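Local coordinates for protein transcriptional repressor of the blcABC operon (PDB 3MQ0) that represses transcription of the blcABC operon in Agrobacterium tumefaciens, probably by binding DNA through a winged helix-turn-helix domain, and is regulated via oligomerization, at residues 45-51 / 81-85; 127-133 / 149-155; 138-142 / 239-244. All blocks are in the same frame, centred on the assembly; numbering follows the deposited sequence.

Contact 1. Residues 45-51 / 81-85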
loop_
_atom_site.group_PDB
_atom_site.type_symbol
_atom_site.label_atom_id
_atom_site.label_comp_id
_atom_site.label_asym_id
_atom_site.label_seq_id
_atom_site.Cartn_x
_atom_site.Cartn_y
_atom_site.Cartn_z
ATOM N N ASP B 45 -4.183 3.488 19.565
ATOM C CA ASP B 45 -3.936 4.908 19.309
ATOM C C ASP B 45 -3.485 5.592 20.590
ATOM O O ASP B 45 -4.135 5.467 21.634
ATOM C CB ASP B 45 -5.178 5.579 18.726
ATOM C CG ASP B 45 -5.794 4.760 17.605
ATOM O OD1 ASP B 45 -5.175 4.681 16.520
ATOM O OD2 ASP B 45 -6.882 4.176 17.813
ATOM N N LEU B 46 -2.372 6.313 20.508
ATOM C CA LEU B 46 -1.715 6.878 21.689
ATOM C C LEU B 46 -2.028 8.355 21.895
ATOM O O LEU B 46 -2.255 9.090 20.940
ATOM C CB LEU B 46 -0.196 6.702 21.561
ATOM C CG LEU B 46 0.250 5.271 21.252
ATOM C CD1 LEU B 46 1.725 5.236 20.867
ATOM C CD2 LEU B 46 -0.047 4.361 22.432
ATOM N N THR B 47 -2.010 8.783 23.153
ATOM C CA THR B 47 -2.211 10.180 23.506
ATOM C C THR B 47 -0.901 10.939 23.360
ATOM O O THR B 47 0.167 10.342 23.221
ATOM C CB THR B 47 -2.657 10.319 24.981
ATOM O OG1 THR B 47 -1.652 9.747 25.838
ATOM C CG2 THR B 47 -3.971 9.600 25.206
ATOM N N ALA B 48 -0.977 12.262 23.413
ATOM C CA ALA B 48 0.238 13.060 23.354
ATOM C C ALA B 48 1.080 12.729 24.578
ATOM O O ALA B 48 2.305 12.654 24.493
ATOM C CB ALA B 48 -0.085 14.545 23.301
ATOM N N ALA B 49 0.423 12.510 25.717
ATOM C CA ALA B 49 1.158 12.208 26.938
ATOM C C ALA B 49 1.937 10.910 26.792
ATOM O O ALA B 49 3.087 10.813 27.214
ATOM C CB ALA B 49 0.221 12.137 28.122
ATOM N N GLU B 50 1.312 9.907 26.186
ATOM C CA GLU B 50 1.984 8.635 25.964
ATOM C C GLU B 50 3.182 8.778 25.025
ATOM O O GLU B 50 4.251 8.218 25.278
ATOM C CB GLU B 50 0.999 7.573 25.452
ATOM C CG GLU B 50 0.005 7.105 26.519
ATOM C CD GLU B 50 -1.093 6.212 25.964
ATOM O OE1 GLU B 50 -1.657 6.552 24.901
ATOM O OE2 GLU B 50 -1.391 5.169 26.592
ATOM N N LEU B 51 3.011 9.520 23.936
ATOM C CA LEU B 51 4.092 9.673 22.971
ATOM C C LEU B 51 5.249 10.459 23.573
ATOM O O LEU B 51 6.411 10.207 23.262
ATOM C CB LEU B 51 3.600 10.368 21.698
ATOM C CG LEU B 51 2.662 9.529 20.837
ATOM C CD1 LEU B 51 1.971 10.426 19.803
ATOM C CD2 LEU B 51 3.463 8.425 20.161
ATOM N N GLY B 81 -8.156 13.076 21.737
ATOM C CA GLY B 81 -6.769 13.502 21.838
ATOM C C GLY B 81 -5.734 12.474 21.417
ATOM O O GLY B 81 -4.522 12.710 21.537
ATOM N N THR B 82 -6.182 11.330 20.916
ATOM C CA THR B 82 -5.230 10.356 20.409
ATOM C C THR B 82 -4.735 10.784 19.039
ATOM O O THR B 82 -5.404 11.504 18.311
ATOM C CB THR B 82 -5.803 8.923 20.366
ATOM O OG1 THR B 82 -7.032 8.912 19.636
ATOM C CG2 THR B 82 -6.047 8.412 21.776
ATOM N N LEU B 83 -3.536 10.359 18.697
ATOM C CA LEU B 83 -2.922 10.809 17.472
ATOM C C LEU B 83 -2.793 9.614 16.544
ATOM O O LEU B 83 -2.553 8.493 16.987
ATOM C CB LEU B 83 -1.567 11.435 17.781
ATOM C CG LEU B 83 -1.669 12.732 18.583
ATOM C CD1 LEU B 83 -0.339 13.112 19.189
ATOM C CD2 LEU B 83 -2.199 13.855 17.697
ATOM N N ARG B 84 -2.995 9.846 15.257
ATOM C CA ARG B 84 -2.850 8.776 14.285
ATOM C C ARG B 84 -2.117 9.330 13.084
ATOM O O ARG B 84 -2.010 10.540 12.926
ATOM C CB ARG B 84 -4.228 8.228 13.892
ATOM C CG ARG B 84 -4.972 7.711 15.112
ATOM C CD ARG B 84 -6.474 7.507 14.953
ATOM N NE ARG B 84 -7.090 7.421 16.284
ATOM C CZ ARG B 84 -8.328 6.999 16.530
ATOM N NH1 ARG B 84 -9.112 6.599 15.536
ATOM N NH2 ARG B 84 -8.779 6.970 17.780
ATOM N N ILE B 85 -1.593 8.444 12.244
ATOM C CA ILE B 85 -0.963 8.899 11.016
ATOM C C ILE B 85 -1.969 9.665 10.155
ATOM O O ILE B 85 -3.102 9.212 9.967
ATOM C CB ILE B 85 -0.426 7.711 10.197
ATOM C CG1 ILE B 85 0.581 6.899 11.025
ATOM C CG2 ILE B 85 0.199 8.202 8.891
ATOM C CD1 ILE B 85 1.853 7.656 11.367
HETATM O O HOH W 1 -1.040 6.553 18.102
HETATM O O HOH W 2 -3.334 13.959 23.746
#
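In the winged helix-turn-helix domain of this IclR-family repressor, the strand of the wing at 82-85 meets the short extended piece at 46-47 that leads into helix 48-52, and L83 N donates to L46 O across the junction (2.9 Å). The same carbonyl oxygen takes a CA-H...O contact from T82 CA at 3.3 Å. The pairing is irregular, and two waters fill in where direct bonds are lacking: one accepts from L46 N and donates to L83 O, the other accepts from A48 N and donates to G81 O. Ahead of the strand, the carboxylate of D45 lies over one face of the R84 guanidinium, the two planes only 17° apart. This is a stacked salt bridge, with D45 OD1 3.4 Å from R84 NE but well out of the guanidinium plane, so charge rather than a directed N-H holds the pair. R84 is steadied by a bond from NH2 to T82 OG1 at 3.2 Å, and T82 OG1 is also hydrogen-bonded to D80 OD1. From the second subunit, D101 packs on R84. On the inner side, L51 CD1 touches L83 CD1 at 3.6 Å, and both leucines rest on L66 of helix 59-71. The start of helix 48-52 is closed by a capping box: T47 OG1, placed between the backbone N and the carbonyl carbon of its own residue (chi1 59°), accepts from E50 N at 3.0 Å, while T47 N donates to E50 OE1 at 2.9 Å, on the lone pair anti to the other carboxylate oxygen.

Contact 2. Residues 127-133 / 149-155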
loop_
_atom_site.group_PDB
_atom_site.type_symbol
_atom_site.label_atom_id
_atom_site.label_comp_id
_atom_site.label_asym_id
_atom_site.label_seq_id
_atom_site.Cartn_x
_atom_site.Cartn_y
_atom_site.Cartn_z
ATOM N N GLU B 127 8.045 -16.035 -15.199
ATOM C CA GLU B 127 6.761 -16.061 -15.886
ATOM C C GLU B 127 6.425 -17.504 -16.214
ATOM O O GLU B 127 7.022 -18.105 -17.113
ATOM C CB GLU B 127 6.796 -15.195 -17.144
ATOM C CG GLU B 127 7.067 -13.725 -16.804
ATOM C CD GLU B 127 6.950 -12.788 -17.987
ATOM O OE1 GLU B 127 6.527 -13.237 -19.077
ATOM O OE2 GLU B 127 7.284 -11.592 -17.812
ATOM N N GLY B 128 5.486 -18.072 -15.465
ATOM C CA GLY B 128 5.132 -19.467 -15.643
ATOM C C GLY B 128 6.318 -20.352 -15.315
ATOM O O GLY B 128 6.892 -20.244 -14.238
ATOM N N GLY B 129 6.699 -21.218 -16.252
ATOM C CA GLY B 129 7.805 -22.131 -16.023
ATOM C C GLY B 129 9.157 -21.623 -16.492
ATOM O O GLY B 129 10.121 -22.398 -16.534
ATOM N N GLU B 130 9.235 -20.338 -16.850
ATOM C CA GLU B 130 10.483 -19.725 -17.336
ATOM C C GLU B 130 10.945 -18.579 -16.444
ATOM O O GLU B 130 10.124 -17.979 -15.736
ATOM C CB GLU B 130 10.282 -19.197 -18.769
ATOM C CG GLU B 130 9.730 -20.236 -19.734
ATOM C CD GLU B 130 9.588 -19.716 -21.164
ATOM O OE1 GLU B 130 8.648 -18.932 -21.436
ATOM O OE2 GLU B 130 10.419 -20.100 -22.015
ATOM N N VAL B 131 12.245 -18.264 -16.469
ATOM C CA VAL B 131 12.704 -16.992 -15.925
ATOM C C VAL B 131 13.048 -16.084 -17.104
ATOM O O VAL B 131 13.435 -16.570 -18.156
ATOM C CB VAL B 131 13.917 -17.131 -14.993
ATOM C CG1 VAL B 131 13.543 -17.952 -13.743
ATOM C CG2 VAL B 131 15.096 -17.765 -15.706
ATOM N N VAL B 132 12.871 -14.780 -16.920
ATOM C CA VAL B 132 13.172 -13.785 -17.948
ATOM C C VAL B 132 14.213 -12.832 -17.385
ATOM O O VAL B 132 14.049 -12.333 -16.265
ATOM C CB VAL B 132 11.906 -12.992 -18.328
ATOM C CG1 VAL B 132 12.237 -11.922 -19.369
ATOM C CG2 VAL B 132 10.823 -13.943 -18.836
ATOM N N TYR B 133 15.299 -12.627 -18.123
ATOM C CA TYR B 133 16.404 -11.780 -17.674
ATOM C C TYR B 133 16.063 -10.314 -17.859
ATOM O O TYR B 133 15.811 -9.875 -18.972
ATOM C CB TYR B 133 17.733 -12.182 -18.369
ATOM C CG TYR B 133 18.130 -13.523 -17.849
ATOM C CD1 TYR B 133 17.579 -14.672 -18.385
ATOM C CD2 TYR B 133 18.933 -13.641 -16.720
ATOM C CE1 TYR B 133 17.852 -15.917 -17.843
ATOM C CE2 TYR B 133 19.215 -14.879 -16.171
ATOM C CZ TYR B 133 18.675 -16.012 -16.746
ATOM O OH TYR B 133 18.947 -17.249 -16.216
ATOM N N ILE B 149 19.443 -9.339 -21.953
ATOM C CA ILE B 149 18.157 -8.837 -21.462
ATOM C C ILE B 149 17.037 -9.371 -22.364
ATOM O O ILE B 149 17.179 -9.392 -23.591
ATOM C CB ILE B 149 18.123 -7.281 -21.407
ATOM C CG1 ILE B 149 19.337 -6.737 -20.647
ATOM C CG2 ILE B 149 16.791 -6.779 -20.813
ATOM C CD1 ILE B 149 19.394 -7.139 -19.177
ATOM N N GLY B 150 15.947 -9.840 -21.759
ATOM C CA GLY B 150 14.824 -10.378 -22.516
ATOM C C GLY B 150 14.885 -11.876 -22.798
ATOM O O GLY B 150 13.899 -12.490 -23.202
ATOM N N MET B 151 16.059 -12.458 -22.610
ATOM C CA MET B 151 16.280 -13.891 -22.796
ATOM C C MET B 151 15.451 -14.716 -21.803
ATOM O O MET B 151 15.144 -14.234 -20.716
ATOM C CB MET B 151 17.772 -14.162 -22.620
ATOM C CG MET B 151 18.163 -15.560 -22.264
ATOM S SD MET B 151 19.957 -15.622 -22.267
ATOM C CE MET B 151 20.247 -16.777 -20.939
ATOM N N ARG B 152 15.047 -15.927 -22.212
ATOM C CA ARG B 152 14.290 -16.858 -21.352
ATOM C C ARG B 152 15.010 -18.177 -21.160
ATOM O O ARG B 152 15.623 -18.692 -22.089
ATOM C CB ARG B 152 12.921 -17.173 -21.964
ATOM C CG ARG B 152 12.111 -15.941 -22.285
ATOM C CD ARG B 152 10.708 -16.230 -22.794
ATOM N NE ARG B 152 9.971 -14.970 -22.779
ATOM C CZ ARG B 152 8.951 -14.697 -21.978
ATOM N NH1 ARG B 152 8.485 -15.614 -21.145
ATOM N NH2 ARG B 152 8.373 -13.506 -22.040
ATOM N N LEU B 153 14.909 -18.733 -19.954
ATOM C CA LEU B 153 15.414 -20.071 -19.656
ATOM C C LEU B 153 14.404 -20.815 -18.774
ATOM O O LEU B 153 13.601 -20.184 -18.092
ATOM C CB LEU B 153 16.759 -19.984 -18.927
ATOM C CG LEU B 153 17.946 -19.616 -19.820
ATOM C CD1 LEU B 153 19.222 -19.511 -18.976
ATOM C CD2 LEU B 153 18.116 -20.643 -20.907
ATOM N N PRO B 154 14.447 -22.160 -18.770
ATOM C CA PRO B 154 13.562 -22.935 -17.882
ATOM C C PRO B 154 13.848 -22.663 -16.417
ATOM O O PRO B 154 14.983 -22.819 -15.963
ATOM C CB PRO B 154 13.906 -24.392 -18.214
ATOM C CG PRO B 154 14.521 -24.344 -19.588
ATOM C CD PRO B 154 15.250 -23.027 -19.651
ATOM N N ALA B 155 12.821 -22.260 -15.684
ATOM C CA ALA B 155 12.957 -21.976 -14.259
ATOM C C ALA B 155 13.560 -23.126 -13.444
ATOM O O ALA B 155 14.299 -22.882 -12.494
ATOM C CB ALA B 155 11.614 -21.567 -13.672
#
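Strand 152-154 forms an edge of the six-stranded antiparallel sheet of the GAF-like effector domain, pairing with strand 130-137 just after the type II' turn E127-E130. Backbone bonds carry the pairing: V131 and L153 exchange two, V131 N to L153 O at 2.9 Å and L153 N to V131 O at 3.2 Å. The bonding continues past strand 152-154, into 150-151 at one end (Y133 N to M151 O, G150 N to Y133 O) and to A155 at the other (A155 N to G129 O). Around the Y133 ring, the M151 side chain runs alongside, with M151 SD 5.3 Å from the centroid of the Y133 ring in an oblique Met-aromatic contact; M151 O lies at the ring edge, and L153 CD1 approaches Y133 OH to 3.6 Å. F147 meets the same ring from outside the pair. Charged groups gather round R152, whose chain, extended from CG to NE, reaches two glutamates. E130 OE1 lies 3.3 Å from R152 NH1 in a weak hydrogen-bonded salt bridge, and E127 OE1 is 3.5 Å from R152 NH2, both near the guanidinium plane. V132 CG2 sits over the centre of one face, 3.6 Å above the guanidinium plane.

Contact 3. Residues 138-142 / 239-244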
loop_
_atom_site.group_PDB
_atom_site.type_symbol
_atom_site.label_atom_id
_atom_site.label_comp_id
_atom_site.label_asym_id
_atom_site.label_seq_id
_atom_site.Cartn_x
_atom_site.Cartn_y
_atom_site.Cartn_z
ATOM N N ASN B 138 27.867 -7.623 -16.164
ATOM C CA ASN B 138 28.894 -8.550 -16.640
ATOM C C ASN B 138 30.187 -8.487 -15.850
ATOM O O ASN B 138 30.443 -7.512 -15.152
ATOM C CB ASN B 138 29.182 -8.312 -18.119
ATOM C CG ASN B 138 28.066 -8.813 -18.996
ATOM O OD1 ASN B 138 27.374 -8.032 -19.647
ATOM N ND2 ASN B 138 27.862 -10.126 -18.999
ATOM N N SER B 139 31.008 -9.526 -15.982
ATOM C CA SER B 139 32.301 -9.598 -15.296
ATOM C C SER B 139 33.337 -10.304 -16.147
ATOM O O SER B 139 33.098 -10.587 -17.326
ATOM C CB SER B 139 32.171 -10.370 -13.988
ATOM O OG SER B 139 32.110 -11.761 -14.253
ATOM N N ALA B 140 34.492 -10.587 -15.535
ATOM C CA ALA B 140 35.598 -11.276 -16.199
ATOM C C ALA B 140 35.439 -12.799 -16.225
ATOM O O ALA B 140 36.252 -13.505 -16.828
ATOM C CB ALA B 140 36.931 -10.898 -15.544
ATOM N N GLN B 141 34.406 -13.303 -15.567
ATOM C CA GLN B 141 34.132 -14.730 -15.605
ATOM C C GLN B 141 33.905 -15.160 -17.060
ATOM O O GLN B 141 33.076 -14.579 -17.762
ATOM C CB GLN B 141 32.901 -15.046 -14.751
ATOM C CG GLN B 141 32.974 -16.360 -13.995
ATOM C CD GLN B 141 33.937 -16.334 -12.819
ATOM O OE1 GLN B 141 34.062 -15.332 -12.113
ATOM N NE2 GLN B 141 34.616 -17.450 -12.597
ATOM N N PRO B 142 34.658 -16.170 -17.529
ATOM C CA PRO B 142 34.437 -16.673 -18.890
ATOM C C PRO B 142 32.970 -17.051 -19.112
ATOM O O PRO B 142 32.663 -17.842 -20.004
ATOM C CB PRO B 142 35.326 -17.920 -18.952
ATOM C CG PRO B 142 36.416 -17.652 -17.966
ATOM C CD PRO B 142 35.774 -16.858 -16.853
ATOM N N SER B 239 27.126 -15.822 -11.214
ATOM C CA SER B 239 27.655 -16.899 -12.016
ATOM C C SER B 239 29.181 -16.922 -11.988
ATOM O O SER B 239 29.774 -15.923 -12.051
ATOM C CB SER B 239 27.234 -16.713 -13.464
ATOM O OG SER B 239 25.861 -16.822 -13.568
ATOM N N LEU B 240 29.749 -18.108 -11.910
ATOM C CA LEU B 240 31.201 -18.235 -11.928
ATOM C C LEU B 240 31.588 -19.584 -12.501
ATOM O O LEU B 240 30.729 -20.437 -12.742
ATOM C CB LEU B 240 31.778 -18.081 -10.517
ATOM C CG LEU B 240 31.176 -18.985 -9.440
ATOM C CD1 LEU B 240 32.209 -19.315 -8.386
ATOM C CD2 LEU B 240 29.961 -18.304 -8.800
ATOM N N ILE B 241 32.885 -19.772 -12.729
ATOM C CA ILE B 241 33.394 -21.054 -13.188
ATOM C C ILE B 241 33.396 -22.054 -12.028
ATOM O O ILE B 241 34.020 -21.817 -10.994
ATOM C CB ILE B 241 34.814 -20.908 -13.751
ATOM C CG1 ILE B 241 34.799 -19.977 -14.962
ATOM C CG2 ILE B 241 35.388 -22.276 -14.109
ATOM C CD1 ILE B 241 33.918 -20.470 -16.094
ATOM N N ARG B 242 32.699 -23.173 -12.213
ATOM C CA ARG B 242 32.522 -24.177 -11.160
ATOM C C ARG B 242 33.845 -24.721 -10.624
ATOM O O ARG B 242 34.052 -24.793 -9.415
ATOM C CB ARG B 242 31.657 -25.333 -11.671
ATOM C CG ARG B 242 32.030 -26.711 -11.117
ATOM C CD ARG B 242 31.328 -27.033 -9.794
ATOM N NE ARG B 242 32.077 -26.592 -8.615
ATOM C CZ ARG B 242 31.797 -26.969 -7.369
ATOM N NH1 ARG B 242 30.790 -27.799 -7.135
ATOM N NH2 ARG B 242 32.527 -26.524 -6.355
ATOM N N SER B 243 34.736 -25.101 -11.531
ATOM C CA SER B 243 36.008 -25.710 -11.152
ATOM C C SER B 243 36.871 -24.764 -10.322
ATOM O O SER B 243 37.960 -25.124 -9.884
ATOM C CB SER B 243 36.772 -26.129 -12.406
ATOM O OG SER B 243 37.013 -25.015 -13.251
ATOM N N GLU B 244 36.374 -23.555 -10.100
ATOM C CA GLU B 244 37.163 -22.506 -9.469
ATOM C C GLU B 244 36.681 -22.173 -8.051
ATOM O O GLU B 244 37.170 -21.230 -7.423
ATOM C CB GLU B 244 37.127 -21.262 -10.365
ATOM C CG GLU B 244 37.916 -20.063 -9.875
ATOM C CD GLU B 244 38.136 -19.040 -10.975
ATOM O OE1 GLU B 244 38.779 -19.393 -11.987
ATOM O OE2 GLU B 244 37.662 -17.891 -10.832
#
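Q141 lays its side chain alongside L240, at the end of strand 232-241, with CG 3.3 Å from L240 CA. The two side chains point the same way, and the flat end of the glutamine carries on over the L240-I241 peptide toward I241 N. Its chain is bent by the rotation about CB-CG (chi2 73°), which folds the terminal amide over L240 CA and I241 N. The orientation of that amide is uncertain, so the contact is secure as close packing of a polar group on backbone, whereas its individual polar pairings are not. Next to it, the P142 ring meets the I241 side chain at about a right angle. P142 CD comes to 3.8 Å from I241 CG1, and the ring also approaches I241 CD1, giving the contact its apolar part. E244, in the 3-10 turn that follows the strand, extends its carboxylate back toward the glutamine amide.

A second layer sets these groups in place. S139 OG accepts from Q141 N at 3.1 Å, with an N-H...O angle of 162°, in an ST turn that brings the chain round just before the glutamine. The same hydroxyl is hydrogen-bonded to T120 OG1, so the turn is tied to the sheet. Y119 touches both Q141 and L240, covering part of their junction. On the other segment, backbone bonds link S239 with T120 and L240 with L219, placing the strand between two neighbours of the GAF-like domain.

One loop residue thus lies against the strand end, flanked by a proline-isoleucine contact. The Q141-backbone and P142-I241 contacts make up its van der Waals part, while S239 O is buried by the contact with no partner in the model, which is probably unfavourable.

In the fold
From the N terminus, contact 1 comes first, closing a loop of 29 residues that contains helix 59-71 and joining the wing to helix 48-52 in the helix-turn-helix domain. The chain then passes through helices 89-98 and 102-110 into the six-stranded sheet of the C-terminal domain. There contact 2 closes a short loop between strands 130-137 and 152-154, while contact 3 brings the intervening loop to the end of strand 232-241, 97 residues on. Contacts 2 and 3 therefore cross along the chain and reach one sheet, their centres about 21 Å apart. Contact 1 lies on the opposite side of the chain's centre from both, about 49 Å from contact 2 and 56 Å from contact 3 between centres.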